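Local coordinates for glycoside hydrolase family 31 (Trueperella pyogenes, PDB 5I0F), which degrades cycloalternan and, as a family 31 glycoside hydrolase, probably cleaves its alpha-glucosidic links through a covalent glycosyl-enzyme intermediate, at residues Glu312-His317 with Arg375-Arg380; Glu320-Ser325 with Arg604-Val609; Leu574-Phe579 with Ile619-His624. One frame throughout, in Å; residues are numbered along the deposited sequence.

All three contacts lie in the layer of helices and connecting loops around the eight-stranded parallel barrel of the family 31 catalytic domain. The bound glycan is at the mouth of that barrel. Arg516, Asp532 and Phe565 of its pocket come soon after strands 513-515, 527-529 and 558-561. The centres of contacts 1 and 2 are about 12 Å apart, and those of contacts 2 and 3 about 10 Å. Contacts 1 and 2 meet in a hydrogen bond, Trp607 NE1 to Gln313 OE1 at 2.7 Å. Contacts 2 and 3 share a salt bridge, Glu320 OE1 to Arg623 NH2 at 2.8 Å. The centres of contacts 1 and 3, bridged by contact 2, are about 21 Å apart.

Contact 1. Residues Glu312-His317 with Arg375-Arg380; sequences EQMDRH and RELHER
Asp315 and Arg380 form a salt bridge between two helices on the outside of the TIM barrel, beside a small apolar contact of Met314 with Leu377. Asp315 and Met314 lie on helix 307-320. Leu377 is on helix 370-379, and Arg380 is the residue just after it. Strand 326-329 runs between the two helices in the chain.

Arg380 reaches across with its side chain stretched out (chi2 -169°), which presents the end of the guanidinium to the other helix. NH1 and NH2 both bind the same oxygen. Arg380 NH1 is 2.8 Å from Asp315 OD1, and Arg380 NH2 is also 2.8 Å from Asp315 OD1. The two N-H...O angles are both bent, near 142°, because one acceptor sits centrally in front of both nitrogens. OD1 is met nearly along its C-O axis. The carboxylate and guanidinium planes are nearly coplanar, 18° apart.

NH1 has a second partner. Arg380 NH1 also donates to a water at 2.8 Å, and that water donates to Met314 O at 3.0 Å. The water thus ties the arginine to the backbone next to its aspartate.

On the inner side, Met314 CG packs on Leu377 CD2 at 3.7 Å, the side chains crossing at about a right angle. Both also touch Val327 of strand 326-329.

Arg318 brings another positive charge: its NH1 makes a long, weak ion pair with Asp315 OD1. Two arginines near one carboxylate would probably keep Asp315 ionised, and the water at the guanidinium edge, added to the shared oxygen, probably limits how far the Arg380 group can turn.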
loop_
_atom_site.group_PDB
_atom_site.type_symbol
_atom_site.label_atom_id
_atom_site.label_comp_id
_atom_site.label_asym_id
_atom_site.label_seq_id
_atom_site.Cartn_x
_atom_site.Cartn_y
_atom_site.Cartn_z
ATOM N N GLU A 312 23.584 6.990 -19.060
ATOM C CA GLU A 312 24.816 6.391 -18.521
ATOM C C GLU A 312 24.554 4.973 -17.962
ATOM O O GLU A 312 25.335 4.032 -18.204
ATOM C CB GLU A 312 25.448 7.292 -17.435
ATOM C CG GLU A 312 26.580 6.635 -16.628
ATOM C CD GLU A 312 27.154 7.503 -15.508
ATOM O OE1 GLU A 312 26.481 8.454 -15.040
ATOM O OE2 GLU A 312 28.303 7.213 -15.067
ATOM N N GLN A 313 23.466 4.831 -17.215
ATOM C CA GLN A 313 23.106 3.553 -16.645
ATOM C C GLN A 313 22.613 2.543 -17.680
ATOM O O GLN A 313 22.982 1.372 -17.601
ATOM C CB GLN A 313 22.090 3.739 -15.524
ATOM C CG GLN A 313 22.649 4.573 -14.356
ATOM C CD GLN A 313 23.936 4.039 -13.774
ATOM O OE1 GLN A 313 24.193 2.823 -13.733
ATOM N NE2 GLN A 313 24.784 4.957 -13.342
ATOM N N MET A 314 21.855 3.014 -18.678
ATOM C CA MET A 314 21.420 2.135 -19.769
ATOM C C MET A 314 22.632 1.667 -20.592
ATOM O O MET A 314 22.729 0.491 -20.940
ATOM C CB MET A 314 20.377 2.810 -20.655
ATOM C CG MET A 314 19.100 3.241 -19.928
ATOM S SD MET A 314 18.228 1.875 -19.150
ATOM C CE MET A 314 18.892 1.939 -17.496
ATOM N N ASP A 315 23.578 2.567 -20.863
ATOM C CA ASP A 315 24.809 2.171 -21.576
ATOM C C ASP A 315 25.617 1.170 -20.720
ATOM O O ASP A 315 26.182 0.221 -21.250
ATOM C CB ASP A 315 25.688 3.375 -21.946
ATOM C CG ASP A 315 25.046 4.303 -22.974
ATOM O OD1 ASP A 315 24.022 3.934 -23.641
ATOM O OD2 ASP A 315 25.572 5.433 -23.125
ATOM N N ARG A 316 25.642 1.363 -19.406
ATOM C CA ARG A 316 26.375 0.433 -18.536
ATOM C C ARG A 316 25.743 -0.967 -18.540
ATOM O O ARG A 316 26.452 -1.956 -18.665
ATOM C CB ARG A 316 26.544 0.989 -17.132
ATOM C CG ARG A 316 27.475 0.183 -16.234
ATOM C CD ARG A 316 28.932 0.293 -16.639
ATOM N NE ARG A 316 29.810 -0.456 -15.738
ATOM C CZ ARG A 316 30.342 0.007 -14.603
ATOM N NH1 ARG A 316 31.118 -0.792 -13.880
ATOM N NH2 ARG A 316 30.128 1.254 -14.181
ATOM N N HIS A 317 24.416 -1.033 -18.434
ATOM C CA HIS A 317 23.712 -2.312 -18.590
ATOM C C HIS A 317 24.145 -3.030 -19.887
ATOM O O HIS A 317 24.489 -4.209 -19.881
ATOM C CB HIS A 317 22.201 -2.118 -18.562
ATOM C CG HIS A 317 21.628 -2.165 -17.186
ATOM N ND1 HIS A 317 21.464 -3.344 -16.502
ATOM C CD2 HIS A 317 21.226 -1.180 -16.343
ATOM C CE1 HIS A 317 20.988 -3.087 -15.296
ATOM N NE2 HIS A 317 20.812 -1.782 -15.182
ATOM N N ARG A 375 12.821 7.415 -27.872
ATOM C CA ARG A 375 12.979 6.761 -29.159
ATOM C C ARG A 375 14.200 5.816 -29.149
ATOM O O ARG A 375 14.125 4.672 -29.596
ATOM C CB ARG A 375 13.110 7.815 -30.275
ATOM C CG ARG A 375 13.314 7.268 -31.678
ATOM C CD ARG A 375 13.716 8.351 -32.690
ATOM N NE ARG A 375 15.063 8.862 -32.396
ATOM C CZ ARG A 375 15.375 10.104 -32.003
ATOM N NH1 ARG A 375 14.452 11.067 -31.887
ATOM N NH2 ARG A 375 16.647 10.395 -31.740
ATOM N N GLU A 376 15.324 6.313 -28.652
ATOM C CA GLU A 376 16.544 5.529 -28.644
ATOM C C GLU A 376 16.464 4.361 -27.681
ATOM O O GLU A 376 16.955 3.277 -27.999
ATOM C CB GLU A 376 17.780 6.405 -28.355
ATOM C CG GLU A 376 18.085 7.442 -29.446
ATOM C CD GLU A 376 18.236 6.866 -30.859
ATOM O OE1 GLU A 376 18.929 5.834 -31.013
ATOM O OE2 GLU A 376 17.672 7.461 -31.813
ATOM N N LEU A 377 15.854 4.565 -26.516
ATOM C CA LEU A 377 15.636 3.445 -25.602
ATOM C C LEU A 377 14.700 2.400 -26.233
ATOM O O LEU A 377 15.027 1.197 -26.206
ATOM C CB LEU A 377 15.195 3.939 -24.229
ATOM C CG LEU A 377 16.323 4.651 -23.462
ATOM C CD1 LEU A 377 15.804 5.127 -22.130
ATOM C CD2 LEU A 377 17.565 3.815 -23.231
ATOM N N HIS A 378 13.644 2.854 -26.921
ATOM C CA HIS A 378 12.776 1.928 -27.656
ATOM C C HIS A 378 13.538 1.105 -28.692
ATOM O O HIS A 378 13.296 -0.087 -28.805
ATOM C CB HIS A 378 11.587 2.634 -28.313
ATOM C CG HIS A 378 10.513 3.028 -27.343
ATOM N ND1 HIS A 378 9.486 3.877 -27.683
ATOM C CD2 HIS A 378 10.305 2.679 -26.048
ATOM C CE1 HIS A 378 8.695 4.048 -26.636
ATOM N NE2 HIS A 378 9.158 3.318 -25.637
ATOM N N GLU A 379 14.480 1.716 -29.401
ATOM C CA GLU A 379 15.283 0.979 -30.401
ATOM C C GLU A 379 16.161 -0.098 -29.782
ATOM O O GLU A 379 16.471 -1.092 -30.430
ATOM C CB GLU A 379 16.141 1.934 -31.213
ATOM C CG GLU A 379 15.307 2.746 -32.172
ATOM C CD GLU A 379 16.109 3.800 -32.895
ATOM O OE1 GLU A 379 17.360 3.654 -32.999
ATOM O OE2 GLU A 379 15.476 4.764 -33.385
ATOM N N ARG A 380 16.533 0.106 -28.523
ATOM C CA ARG A 380 17.245 -0.888 -27.744
ATOM C C ARG A 380 16.360 -1.904 -27.032
ATOM O O ARG A 380 16.874 -2.730 -26.287
ATOM C CB ARG A 380 18.099 -0.189 -26.699
ATOM C CG ARG A 380 19.076 0.814 -27.229
ATOM C CD ARG A 380 19.993 1.168 -26.085
ATOM N NE ARG A 380 20.700 2.393 -26.320
ATOM C CZ ARG A 380 21.597 2.899 -25.482
ATOM N NH1 ARG A 380 21.896 2.275 -24.346
ATOM N NH2 ARG A 380 22.215 4.031 -25.799
HETATM O O HOH W 1 20.933 -0.166 -23.267
#

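Contact 2. Residues Glu320-Ser325 with Arg604-Val609; sequences EGIPVS and RTPWNV
Trp607 meets Ile322 and Glu320 along the benzo side of its indole, and the two approach it differently. Ile322 comes to the ring edge: its CD1 lies near the ring plane, 4.0 Å from Trp607 CZ3. The two side chains run antiparallel, each passing alongside the other. The same methyl, Ile322 CD1, is 4.4 Å from Pro606 CG, so it reaches the proline as well as the indole. Glu320 arrives obliquely. Glu320 CG is 4.0 Å from Trp607 CE3 and 4.1 Å from Trp607 CZ3, so the aliphatic part of the chain does the touching. A bend at chi2 (-70°) turns the carboxylate from there, and its plane ends 18° from that of the ring. The carboxylate is held on both oxygens by arginines, OE1 by Arg623 and OE2 by Arg316.

The indole is folded back over its own helix start. With chi1 at 38°, Trp607 CG sits between the backbone N and the carbonyl carbon. Thr605 CB, 3.4 Å above the indole plane, and Pro606 CD both lie over one face, toward its rim. Trp607 NE1 donates to Gln313 OE1 of helix 307-320, which probably helps fix the turn of the ring, and Arg316 makes a cation-pi contact with the indole. Thr605 is also the N-cap of helix 606-613: Asn608 N donates to Thr605 OG1 at 3.1 Å. Across the contact, Gly321 ends helix 307-320 in a Schellman motif. The chain then turns so that Ile322 points toward Pro606 and Trp607.

The contact therefore joins the loop between helix 307-320 and strand 326-329 to the first turn of helix 606-613. Helix 617-646 borders it, with Ile619 against Glu320, Thr626 against Ile322 and Ala622 against Pro606. On the barrel side, Ile322 rests on Leu297 of strand 297-300.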
loop_
_atom_site.group_PDB
_atom_site.type_symbol
_atom_site.label_atom_id
_atom_site.label_comp_id
_atom_site.label_asym_id
_atom_site.label_seq_id
_atom_site.Cartn_x
_atom_site.Cartn_y
_atom_site.Cartn_z
ATOM N N GLU A 320 27.870 -4.066 -19.756
ATOM C CA GLU A 320 28.065 -5.172 -18.827
ATOM C C GLU A 320 27.347 -6.476 -19.242
ATOM O O GLU A 320 27.525 -7.488 -18.594
ATOM C CB GLU A 320 27.668 -4.756 -17.399
ATOM C CG GLU A 320 28.520 -3.637 -16.791
ATOM C CD GLU A 320 29.950 -4.040 -16.439
ATOM O OE1 GLU A 320 30.318 -5.227 -16.542
ATOM O OE2 GLU A 320 30.713 -3.145 -16.023
ATOM N N GLY A 321 26.536 -6.458 -20.294
ATOM C CA GLY A 321 25.724 -7.635 -20.652
ATOM C C GLY A 321 24.676 -8.038 -19.623
ATOM O O GLY A 321 24.442 -9.227 -19.417
ATOM N N ILE A 322 24.057 -7.043 -18.974
ATOM C CA ILE A 322 22.988 -7.249 -17.998
ATOM C C ILE A 322 21.782 -6.524 -18.593
ATOM O O ILE A 322 21.624 -5.333 -18.378
ATOM C CB ILE A 322 23.387 -6.716 -16.585
ATOM C CG1 ILE A 322 24.599 -7.507 -16.080
ATOM C CG2 ILE A 322 22.245 -6.857 -15.585
ATOM C CD1 ILE A 322 25.375 -6.846 -14.960
ATOM N N PRO A 323 20.993 -7.224 -19.426
ATOM C CA PRO A 323 19.931 -6.527 -20.139
ATOM C C PRO A 323 18.816 -6.049 -19.215
ATOM O O PRO A 323 18.517 -6.689 -18.181
ATOM C CB PRO A 323 19.405 -7.572 -21.139
ATOM C CG PRO A 323 19.848 -8.891 -20.582
ATOM C CD PRO A 323 21.134 -8.633 -19.862
ATOM N N VAL A 324 18.227 -4.925 -19.591
ATOM C CA VAL A 324 17.070 -4.383 -18.902
ATOM C C VAL A 324 15.949 -4.270 -19.908
ATOM O O VAL A 324 16.204 -3.998 -21.097
ATOM C CB VAL A 324 17.363 -3.033 -18.216
ATOM C CG1 VAL A 324 18.212 -3.249 -16.989
ATOM C CG2 VAL A 324 18.081 -2.055 -19.125
ATOM N N SER A 325 14.723 -4.513 -19.454
ATOM C CA SER A 325 13.532 -4.307 -20.286
ATOM C C SER A 325 12.758 -3.018 -19.995
ATOM O O SER A 325 11.992 -2.564 -20.836
ATOM C CB SER A 325 12.615 -5.546 -20.253
ATOM O OG SER A 325 11.940 -5.646 -19.006
ATOM N N ARG A 604 21.236 0.968 -6.422
ATOM C CA ARG A 604 21.220 -0.481 -6.258
ATOM C C ARG A 604 21.574 -1.212 -7.555
ATOM O O ARG A 604 21.181 -2.375 -7.777
ATOM C CB ARG A 604 19.873 -0.958 -5.714
ATOM C CG ARG A 604 19.843 -1.085 -4.195
ATOM C CD ARG A 604 20.013 0.256 -3.506
ATOM N NE ARG A 604 19.671 0.140 -2.095
ATOM C CZ ARG A 604 20.034 0.976 -1.119
ATOM N NH1 ARG A 604 20.813 2.042 -1.347
ATOM N NH2 ARG A 604 19.628 0.727 0.111
ATOM N N THR A 605 22.332 -0.532 -8.406
ATOM C CA THR A 605 22.894 -1.177 -9.586
ATOM C C THR A 605 23.938 -2.213 -9.164
ATOM O O THR A 605 24.575 -2.055 -8.139
ATOM C CB THR A 605 23.589 -0.168 -10.493
ATOM O OG1 THR A 605 24.597 0.533 -9.736
ATOM C CG2 THR A 605 22.573 0.825 -11.080
ATOM N N PRO A 606 24.144 -3.258 -9.974
ATOM C CA PRO A 606 25.125 -4.265 -9.595
ATOM C C PRO A 606 26.529 -3.708 -9.418
ATOM O O PRO A 606 27.243 -4.093 -8.474
ATOM C CB PRO A 606 25.050 -5.261 -10.760
ATOM C CG PRO A 606 23.640 -5.163 -11.243
ATOM C CD PRO A 606 23.295 -3.706 -11.100
ATOM N N TRP A 607 26.884 -2.759 -10.281
ATOM C CA TRP A 607 28.202 -2.088 -10.254
ATOM C C TRP A 607 28.398 -1.162 -9.055
ATOM O O TRP A 607 29.480 -1.174 -8.453
ATOM C CB TRP A 607 28.529 -1.354 -11.589
ATOM C CG TRP A 607 27.371 -0.678 -12.258
ATOM C CD1 TRP A 607 27.000 0.626 -12.140
ATOM C CD2 TRP A 607 26.403 -1.295 -13.105
ATOM N NE1 TRP A 607 25.868 0.857 -12.864
ATOM C CE2 TRP A 607 25.488 -0.306 -13.479
ATOM C CE3 TRP A 607 26.246 -2.589 -13.612
ATOM C CZ2 TRP A 607 24.409 -0.571 -14.318
ATOM C CZ3 TRP A 607 25.196 -2.855 -14.434
ATOM C CH2 TRP A 607 24.293 -1.847 -14.795
ATOM N N ASN A 608 27.396 -0.349 -8.701
ATOM C CA ASN A 608 27.547 0.495 -7.506
ATOM C C ASN A 608 27.634 -0.336 -6.222
ATOM O O ASN A 608 28.502 -0.088 -5.361
ATOM C CB ASN A 608 26.437 1.532 -7.365
ATOM C CG ASN A 608 26.737 2.528 -6.260
ATOM O OD1 ASN A 608 27.816 3.138 -6.242
ATOM N ND2 ASN A 608 25.819 2.667 -5.306
ATOM N N VAL A 609 26.794 -1.363 -6.123
ATOM C CA VAL A 609 26.828 -2.232 -4.946
ATOM C C VAL A 609 28.187 -2.940 -4.865
ATOM O O VAL A 609 28.788 -3.000 -3.781
ATOM C CB VAL A 609 25.626 -3.202 -4.873
ATOM C CG1 VAL A 609 25.692 -4.055 -3.627
ATOM C CG2 VAL A 609 24.286 -2.421 -4.876
#

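Contact 3. Residues Leu574-Phe579 with Ile619-His624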
loop_
_atom_site.group_PDB
_atom_site.type_symbol
_atom_site.label_atom_id
_atom_site.label_comp_id
_atom_site.label_asym_id
_atom_site.label_seq_id
_atom_site.Cartn_x
_atom_site.Cartn_y
_atom_site.Cartn_z
ATOM N N LEU A 574 23.521 -10.023 1.013
ATOM C CA LEU A 574 22.100 -9.736 0.903
ATOM C C LEU A 574 21.731 -9.417 -0.524
ATOM O O LEU A 574 20.731 -9.923 -1.035
ATOM C CB LEU A 574 21.685 -8.596 1.860
ATOM C CG LEU A 574 20.235 -8.121 1.754
ATOM C CD1 LEU A 574 19.239 -9.252 1.992
ATOM C CD2 LEU A 574 20.046 -6.982 2.730
ATOM N N TYR A 575 22.518 -8.579 -1.183
ATOM C CA TYR A 575 22.268 -8.277 -2.596
ATOM C C TYR A 575 22.248 -9.558 -3.430
ATOM O O TYR A 575 21.321 -9.779 -4.198
ATOM C CB TYR A 575 23.278 -7.298 -3.149
ATOM C CG TYR A 575 22.905 -6.706 -4.509
ATOM C CD1 TYR A 575 22.043 -5.614 -4.607
ATOM C CD2 TYR A 575 23.436 -7.220 -5.675
ATOM C CE1 TYR A 575 21.725 -5.049 -5.836
ATOM C CE2 TYR A 575 23.128 -6.653 -6.913
ATOM C CZ TYR A 575 22.275 -5.578 -6.989
ATOM O OH TYR A 575 21.991 -5.024 -8.228
ATOM N N ALA A 576 23.224 -10.426 -3.221
ATOM C CA ALA A 576 23.272 -11.703 -3.930
ATOM C C ALA A 576 22.054 -12.566 -3.717
ATOM O O ALA A 576 21.490 -13.077 -4.690
ATOM C CB ALA A 576 24.521 -12.479 -3.562
ATOM N N ARG A 577 21.650 -12.764 -2.461
ATOM C CA ARG A 577 20.519 -13.650 -2.173
ATOM C C ARG A 577 19.205 -13.043 -2.674
ATOM O O ARG A 577 18.354 -13.747 -3.210
ATOM C CB ARG A 577 20.399 -13.960 -0.680
ATOM C CG ARG A 577 21.558 -14.701 -0.047
ATOM C CD ARG A 577 21.915 -15.968 -0.782
ATOM N NE ARG A 577 22.763 -16.854 0.009
ATOM C CZ ARG A 577 23.294 -17.991 -0.438
ATOM N NH1 ARG A 577 23.092 -18.412 -1.689
ATOM N NH2 ARG A 577 24.040 -18.729 0.387
ATOM N N ALA A 578 19.062 -11.740 -2.525
ATOM C CA ALA A 578 17.856 -11.047 -2.930
ATOM C C ALA A 578 17.728 -10.972 -4.449
ATOM O O ALA A 578 16.621 -11.068 -4.990
ATOM C CB ALA A 578 17.833 -9.649 -2.336
ATOM N N PHE A 579 18.858 -10.778 -5.135
ATOM C CA PHE A 579 18.860 -10.730 -6.606
ATOM C C PHE A 579 18.433 -12.106 -7.161
ATOM O O PHE A 579 17.617 -12.184 -8.083
ATOM C CB PHE A 579 20.228 -10.279 -7.138
ATOM C CG PHE A 579 20.215 -9.753 -8.561
ATOM C CD1 PHE A 579 20.188 -10.619 -9.645
ATOM C CD2 PHE A 579 20.291 -8.386 -8.807
ATOM C CE1 PHE A 579 20.206 -10.138 -10.948
ATOM C CE2 PHE A 579 20.316 -7.891 -10.111
ATOM C CZ PHE A 579 20.253 -8.765 -11.187
ATOM N N ILE A 619 28.880 -8.275 -10.015
ATOM C CA ILE A 619 28.534 -7.951 -11.410
ATOM C C ILE A 619 28.347 -9.266 -12.197
ATOM O O ILE A 619 27.333 -9.429 -12.871
ATOM C CB ILE A 619 29.538 -6.983 -12.087
ATOM C CG1 ILE A 619 29.705 -5.701 -11.250
ATOM C CG2 ILE A 619 29.030 -6.585 -13.464
ATOM C CD1 ILE A 619 30.733 -4.739 -11.797
ATOM N N ASP A 620 29.284 -10.206 -12.054
ATOM C CA ASP A 620 29.154 -11.541 -12.680
ATOM C C ASP A 620 27.894 -12.259 -12.194
ATOM O O ASP A 620 27.207 -12.902 -12.978
ATOM C CB ASP A 620 30.374 -12.436 -12.396
ATOM C CG ASP A 620 31.562 -12.168 -13.331
ATOM O OD1 ASP A 620 31.498 -11.369 -14.305
ATOM O OD2 ASP A 620 32.612 -12.807 -13.101
ATOM N N LEU A 621 27.580 -12.131 -10.902
ATOM C CA LEU A 621 26.342 -12.722 -10.366
ATOM C C LEU A 621 25.087 -12.135 -11.007
ATOM O O LEU A 621 24.165 -12.871 -11.323
ATOM C CB LEU A 621 26.258 -12.563 -8.846
ATOM C CG LEU A 621 25.734 -13.778 -8.100
ATOM C CD1 LEU A 621 26.712 -14.970 -8.253
ATOM C CD2 LEU A 621 25.508 -13.466 -6.621
ATOM N N ALA A 622 25.049 -10.818 -11.182
ATOM C CA ALA A 622 23.923 -10.180 -11.840
ATOM C C ALA A 622 23.800 -10.608 -13.310
ATOM O O ALA A 622 22.687 -10.825 -13.796
ATOM C CB ALA A 622 24.019 -8.674 -11.731
ATOM N N ARG A 623 24.942 -10.756 -13.997
ATOM C CA ARG A 623 24.958 -11.314 -15.356
ATOM C C ARG A 623 24.311 -12.696 -15.374
ATOM O O ARG A 623 23.414 -12.952 -16.182
ATOM C CB ARG A 623 26.398 -11.401 -15.928
ATOM C CG ARG A 623 26.883 -10.176 -16.691
ATOM C CD ARG A 623 28.217 -10.421 -17.424
ATOM N NE ARG A 623 29.372 -10.239 -16.532
ATOM C CZ ARG A 623 29.939 -9.071 -16.210
ATOM N NH1 ARG A 623 30.986 -9.046 -15.383
ATOM N NH2 ARG A 623 29.499 -7.921 -16.697
ATOM N N HIS A 624 24.773 -13.568 -14.471
ATOM C CA HIS A 624 24.263 -14.942 -14.328
ATOM C C HIS A 624 22.747 -14.983 -14.101
ATOM O O HIS A 624 22.014 -15.642 -14.843
ATOM C CB HIS A 624 25.029 -15.650 -13.188
ATOM C CG HIS A 624 24.404 -16.918 -12.699
ATOM N ND1 HIS A 624 24.310 -18.055 -13.471
ATOM C CD2 HIS A 624 23.886 -17.240 -11.490
ATOM C CE1 HIS A 624 23.730 -19.016 -12.773
ATOM N NE2 HIS A 624 23.468 -18.549 -11.562
#
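The outer helical layer of the TIM barrel brings Ala576 and Phe579 against Leu621 and Ala622 in a close helix-helix contact. Helix 572-583 carries the first pair and follows barrel strand 558-561. Helix 617-646 carries the second and comes after the last barrel strand, 587-590. The backbones come near where small residues take part: the CA atoms of Ala576 and Leu621 are 7.2 Å apart, and those of Phe579 and Ala622 are 7.3 Å apart.

Phe579 holds its CG opposite the backbone N (chi1 -160°), and the ring extends toward the other helix. Ala622 CB lies over one face of that ring in a CH-pi contact. Ala622 CB is 4.2 Å from the centroid of the Phe579 ring, 28° off its normal. The methyl is displaced toward the outer end of the ring, with Ala622 CB 3.8 Å from Phe579 CZ. Thr626 and Tyr625 of helix 617-646 also touch Phe579. Ala622 packs in addition on Pro606 of helix 606-613.

The second point of contact is tighter. Leu621 directs one branch at Ala576, whose CB also has Trp720 nearby. Leu621 chi1 is -139°, away from the staggered positions, which may reflect strain or the fit of this side chain. The carbons meet closer than usual van der Waals distance, Leu621 CD2 lying 3.4 Å from Ala576 CB.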